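Local structure of serine--tRNA ligase, cytoplasmic (Candida albicans, 3QO8) at residues 3-6 against 10-13; 17-22 against 31-36. The protein attaches serine to tRNA(Ser) in two steps, activating the amino acid with ATP to Ser-AMP and then passing it to the acceptor end of the tRNA. All blocks are in the same frame, centred on the assembly; numbering follows the deposited sequence.

Interaction 1 (3-6 against 10-13); sequences DINA and EKGG
The amide of Asn5 lies across the first carbons of the Lys11 side chain: CG of Asn5 is 3.8 Å from CB of Lys11, and OD1 of Asn5 is 3.8 Å from CG of Lys11. Both residues set CG opposite their own carbonyl carbon, Asn5 with chi1 at -75°. The lysine then bends at chi2 (-84°) and runs on nearly extended, which carries its ammonium group away from the 3-6 segment, so the asparagine meets aliphatic carbon rather than charge. No hydrogen bond joins the two segments. Their backbones come closest at Gly13, whose CA lies 3.4 Å from O of Asn5. The same Gly13 CA is 3.5 Å from O of Ala6, and both are CA-H...O contacts on a residue with no side chain to hold the chains apart. Ala6 turns its CB away from this approach, and its N bonds to O of Asp3 within the short 3-10 turn. The whole is a surface loop with two short 3-10 segments at the start of the N-terminal tRNA-binding domain, leading into helix 15-25; Ile4 lies on Leu101 and Ile105 of helix 74-107, while Ile4, Glu10 and Lys11 all touch Tyr39 of helix 30-65.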
loop_
_atom_site.group_PDB
_atom_site.type_symbol
_atom_site.label_atom_id
_atom_site.label_comp_id
_atom_site.label_asym_id
_atom_site.label_seq_id
_atom_site.Cartn_x
_atom_site.Cartn_y
_atom_site.Cartn_z
ATOM N N ASP A 3 -31.256 8.496 -10.585
ATOM C CA ASP A 3 -32.515 7.947 -10.107
ATOM C C ASP A 3 -33.305 7.344 -11.260
ATOM O O ASP A 3 -33.320 7.886 -12.368
ATOM C CB ASP A 3 -33.331 9.030 -9.436
ATOM N N ILE A 4 -33.965 6.223 -10.994
ATOM C CA ILE A 4 -34.875 5.617 -11.956
ATOM C C ILE A 4 -35.866 6.664 -12.491
ATOM O O ILE A 4 -36.085 6.773 -13.698
ATOM C CB ILE A 4 -35.647 4.458 -11.302
ATOM C CG1 ILE A 4 -36.652 3.846 -12.276
ATOM C CG2 ILE A 4 -36.340 4.934 -10.031
ATOM C CD1 ILE A 4 -36.009 3.056 -13.387
ATOM N N ASN A 5 -36.438 7.453 -11.588
ATOM C CA ASN A 5 -37.479 8.402 -11.959
ATOM C C ASN A 5 -36.997 9.489 -12.916
ATOM O O ASN A 5 -37.800 10.109 -13.620
ATOM C CB ASN A 5 -38.142 8.999 -10.712
ATOM C CG ASN A 5 -39.080 8.022 -10.034
ATOM O OD1 ASN A 5 -39.346 6.943 -10.557
ATOM N ND2 ASN A 5 -39.588 8.394 -8.864
ATOM N N ALA A 6 -35.684 9.706 -12.963
ATOM C CA ALA A 6 -35.122 10.683 -13.894
ATOM C C ALA A 6 -35.427 10.326 -15.348
ATOM O O ALA A 6 -35.485 11.203 -16.207
ATOM C CB ALA A 6 -33.616 10.823 -13.685
ATOM N N GLU A 10 -43.458 10.506 -16.751
ATOM C CA GLU A 10 -44.682 10.408 -15.966
ATOM C C GLU A 10 -44.387 10.549 -14.477
ATOM O O GLU A 10 -45.293 10.769 -13.672
ATOM C CB GLU A 10 -45.389 9.081 -16.250
ATOM C CG GLU A 10 -44.594 7.847 -15.813
ATOM C CD GLU A 10 -43.669 7.298 -16.901
ATOM O OE1 GLU A 10 -43.088 8.096 -17.678
ATOM O OE2 GLU A 10 -43.531 6.055 -16.974
ATOM N N LYS A 11 -43.113 10.429 -14.117
ATOM C CA LYS A 11 -42.695 10.505 -12.725
ATOM C C LYS A 11 -41.988 11.819 -12.433
ATOM O O LYS A 11 -41.434 12.006 -11.352
ATOM C CB LYS A 11 -41.773 9.336 -12.384
ATOM C CG LYS A 11 -42.455 7.983 -12.399
ATOM C CD LYS A 11 -43.154 7.710 -11.084
ATOM C CE LYS A 11 -43.703 6.297 -11.042
ATOM N NZ LYS A 11 -44.157 5.916 -9.675
ATOM N N GLY A 12 -41.995 12.722 -13.408
ATOM C CA GLY A 12 -41.388 14.027 -13.230
ATOM C C GLY A 12 -40.000 14.171 -13.823
ATOM O O GLY A 12 -39.391 15.237 -13.731
ATOM N N GLY A 13 -39.492 13.112 -14.442
ATOM C CA GLY A 13 -38.152 13.152 -15.001
ATOM C C GLY A 13 -38.091 13.768 -16.381
ATOM O O GLY A 13 -39.115 14.125 -16.953
#

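Interaction 2 (17-22 against 31-36); sequences IIKASQ and LVDEII
Lys19 reaches across from helix 15-25 to Val32 and Asp33 on helix 30-65, and its chain serves two different partners. Its CB leaves the helix to one side of the contact, and chi1 of -71° places CG opposite the carbonyl carbon. There CG meets the valine, 3.8 Å from CB of Val32 and only slightly farther from its CG1. Farther out, CE lies against both carboxylate oxygens of Asp33, nearest OD2 at 3.4 Å. The chain bends at its last torsion, chi4 85°, and NZ finishes 3.5 Å from OD1 of Asp33, a salt bridge whose hydrogen bond is weak. The lysine and aspartate side chains cross at roughly a right angle, on the more exposed edge of the interface.

The axes of 17-22 and 31-36 come within 10.1 Å, their N-to-C directions 146° apart, as a helical hairpin at the base of the N-terminal extension, where helices 30-65 and 74-107 go on to form the long antiparallel coiled-coil arm of seryl-tRNA synthetases.

On the buried side of Val32, CG2 touches CG2 of Ile18 at 3.6 Å, one methyl against another. Gln22 packs more loosely, its CG 4.3 Å from CG2 of Val32 and its NE2 4.2 Å from CD2 of Leu31. The polar end of that glutamine is held elsewhere: NE2 donates to the carbonyl O of Ser28 in the connecting turn, and OE1 takes a weak bond from N of Gly109. Ile35 of helix 30-65 packs on Leu101, Lys104 and Ile105 of helix 74-107, and Val32 also meets Pro15 at the start of helix 15-25.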
loop_
_atom_site.group_PDB
_atom_site.type_symbol
_atom_site.label_atom_id
_atom_site.label_comp_id
_atom_site.label_asym_id
_atom_site.label_seq_id
_atom_site.Cartn_x
_atom_site.Cartn_y
_atom_site.Cartn_z
ATOM N N ILE A 17 -33.138 15.360 -21.342
ATOM C CA ILE A 17 -31.958 15.889 -20.676
ATOM C C ILE A 17 -30.877 14.815 -20.588
ATOM O O ILE A 17 -29.681 15.078 -20.789
ATOM C CB ILE A 17 -32.317 16.349 -19.252
ATOM C CG1 ILE A 17 -33.221 17.576 -19.310
ATOM C CG2 ILE A 17 -31.074 16.669 -18.450
ATOM C CD1 ILE A 17 -33.778 17.982 -17.959
ATOM N N ILE A 18 -31.298 13.597 -20.283
ATOM C CA ILE A 18 -30.344 12.499 -20.151
ATOM C C ILE A 18 -29.734 12.140 -21.506
ATOM O O ILE A 18 -28.533 11.913 -21.605
ATOM C CB ILE A 18 -30.975 11.255 -19.484
ATOM C CG1 ILE A 18 -31.535 11.614 -18.101
ATOM C CG2 ILE A 18 -29.937 10.159 -19.348
ATOM C CD1 ILE A 18 -32.255 10.448 -17.381
ATOM N N LYS A 19 -30.559 12.129 -22.555
ATOM C CA LYS A 19 -30.065 11.840 -23.901
ATOM C C LYS A 19 -29.066 12.905 -24.361
ATOM O O LYS A 19 -28.043 12.593 -24.971
ATOM C CB LYS A 19 -31.215 11.772 -24.914
ATOM C CG LYS A 19 -32.117 10.553 -24.791
ATOM C CD LYS A 19 -32.739 10.227 -26.140
ATOM C CE LYS A 19 -33.861 9.206 -26.033
ATOM N NZ LYS A 19 -35.165 9.850 -25.706
ATOM N N ALA A 20 -29.384 14.166 -24.093
ATOM C CA ALA A 20 -28.486 15.258 -24.456
ATOM C C ALA A 20 -27.164 15.070 -23.722
ATOM O O ALA A 20 -26.095 15.279 -24.287
ATOM C CB ALA A 20 -29.105 16.598 -24.110
ATOM N N SER A 21 -27.236 14.651 -22.461
ATOM C CA SER A 21 -26.028 14.478 -21.671
ATOM C C SER A 21 -25.198 13.350 -22.258
ATOM O O SER A 21 -23.988 13.493 -22.436
ATOM C CB SER A 21 -26.365 14.165 -20.206
ATOM O OG SER A 21 -25.183 13.997 -19.446
ATOM N N GLN A 22 -25.850 12.227 -22.560
ATOM C CA GLN A 22 -25.159 11.084 -23.163
ATOM C C GLN A 22 -24.420 11.496 -24.436
ATOM O O GLN A 22 -23.295 11.064 -24.694
ATOM C CB GLN A 22 -26.148 9.959 -23.469
ATOM C CG GLN A 22 -26.635 9.209 -22.209
ATOM C CD GLN A 22 -25.499 8.546 -21.458
ATOM O OE1 GLN A 22 -24.967 9.099 -20.497
ATOM N NE2 GLN A 22 -25.111 7.360 -21.903
ATOM N N LEU A 31 -29.244 3.832 -24.840
ATOM C CA LEU A 31 -29.436 3.374 -23.466
ATOM C C LEU A 31 -30.702 3.939 -22.841
ATOM O O LEU A 31 -31.411 3.235 -22.122
ATOM C CB LEU A 31 -28.241 3.764 -22.592
ATOM C CG LEU A 31 -27.224 2.691 -22.214
ATOM C CD1 LEU A 31 -26.632 2.066 -23.460
ATOM C CD2 LEU A 31 -26.132 3.288 -21.342
ATOM N N VAL A 32 -30.981 5.212 -23.105
ATOM C CA VAL A 32 -32.100 5.882 -22.446
ATOM C C VAL A 32 -33.460 5.288 -22.829
ATOM O O VAL A 32 -34.265 4.942 -21.956
ATOM C CB VAL A 32 -32.066 7.395 -22.673
ATOM C CG1 VAL A 32 -33.257 8.059 -22.005
ATOM C CG2 VAL A 32 -30.761 7.956 -22.129
ATOM N N ASP A 33 -33.706 5.151 -24.127
ATOM C CA ASP A 33 -34.936 4.521 -24.595
ATOM C C ASP A 33 -35.076 3.089 -24.072
ATOM O O ASP A 33 -36.164 2.673 -23.671
ATOM C CB ASP A 33 -35.004 4.537 -26.118
ATOM C CG ASP A 33 -35.324 5.915 -26.674
ATOM O OD1 ASP A 33 -36.224 6.591 -26.121
ATOM O OD2 ASP A 33 -34.674 6.321 -27.662
ATOM N N GLU A 34 -33.975 2.343 -24.066
ATOM C CA GLU A 34 -33.985 0.965 -23.572
ATOM C C GLU A 34 -34.371 0.908 -22.108
ATOM O O GLU A 34 -35.135 0.037 -21.680
ATOM C CB GLU A 34 -32.617 0.314 -23.767
ATOM C CG GLU A 34 -32.161 0.326 -25.218
ATOM C CD GLU A 34 -30.806 -0.316 -25.417
ATOM O OE1 GLU A 34 -30.198 -0.750 -24.417
ATOM O OE2 GLU A 34 -30.350 -0.384 -26.579
ATOM N N ILE A 35 -33.818 1.831 -21.335
ATOM C CA ILE A 35 -34.101 1.889 -19.913
ATOM C C ILE A 35 -35.592 2.142 -19.701
ATOM O O ILE A 35 -36.234 1.484 -18.884
ATOM C CB ILE A 35 -33.231 2.955 -19.232
ATOM C CG1 ILE A 35 -31.812 2.413 -19.066
ATOM C CG2 ILE A 35 -33.816 3.367 -17.889
ATOM C CD1 ILE A 35 -30.771 3.468 -18.866
ATOM N N ILE A 36 -36.156 3.058 -20.483
ATOM C CA ILE A 36 -37.578 3.361 -20.379
ATOM C C ILE A 36 -38.445 2.152 -20.736
ATOM O O ILE A 36 -39.438 1.874 -20.061
ATOM C CB ILE A 36 -37.963 4.567 -21.258
ATOM C CG1 ILE A 36 -37.211 5.819 -20.792
ATOM C CG2 ILE A 36 -39.467 4.791 -21.226
ATOM C CD1 ILE A 36 -37.390 7.042 -21.733
#

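Interactions 1 and 2 follow one another along the chain, their centres about 12 Å apart in the N-terminal tRNA-binding domain. They meet directly where the carbonyl O of Ala6 packs 3.5 Å from CD1 of Ile18, so the loop of interaction 1 lies against the helix that interaction 2 joins to helix 30-65. The first is a surface contact with no buried residue, made by an amide on lysine methylenes and by CA-H...O contacts from a glycine to two carbonyl oxygens. The second is partly buried: aliphatic side chains meet on its inner side, and a long salt bridge, with a weak hydrogen bond, lies at its edge. Both also reach helix 74-107, through Ile4 and Ile35 respectively.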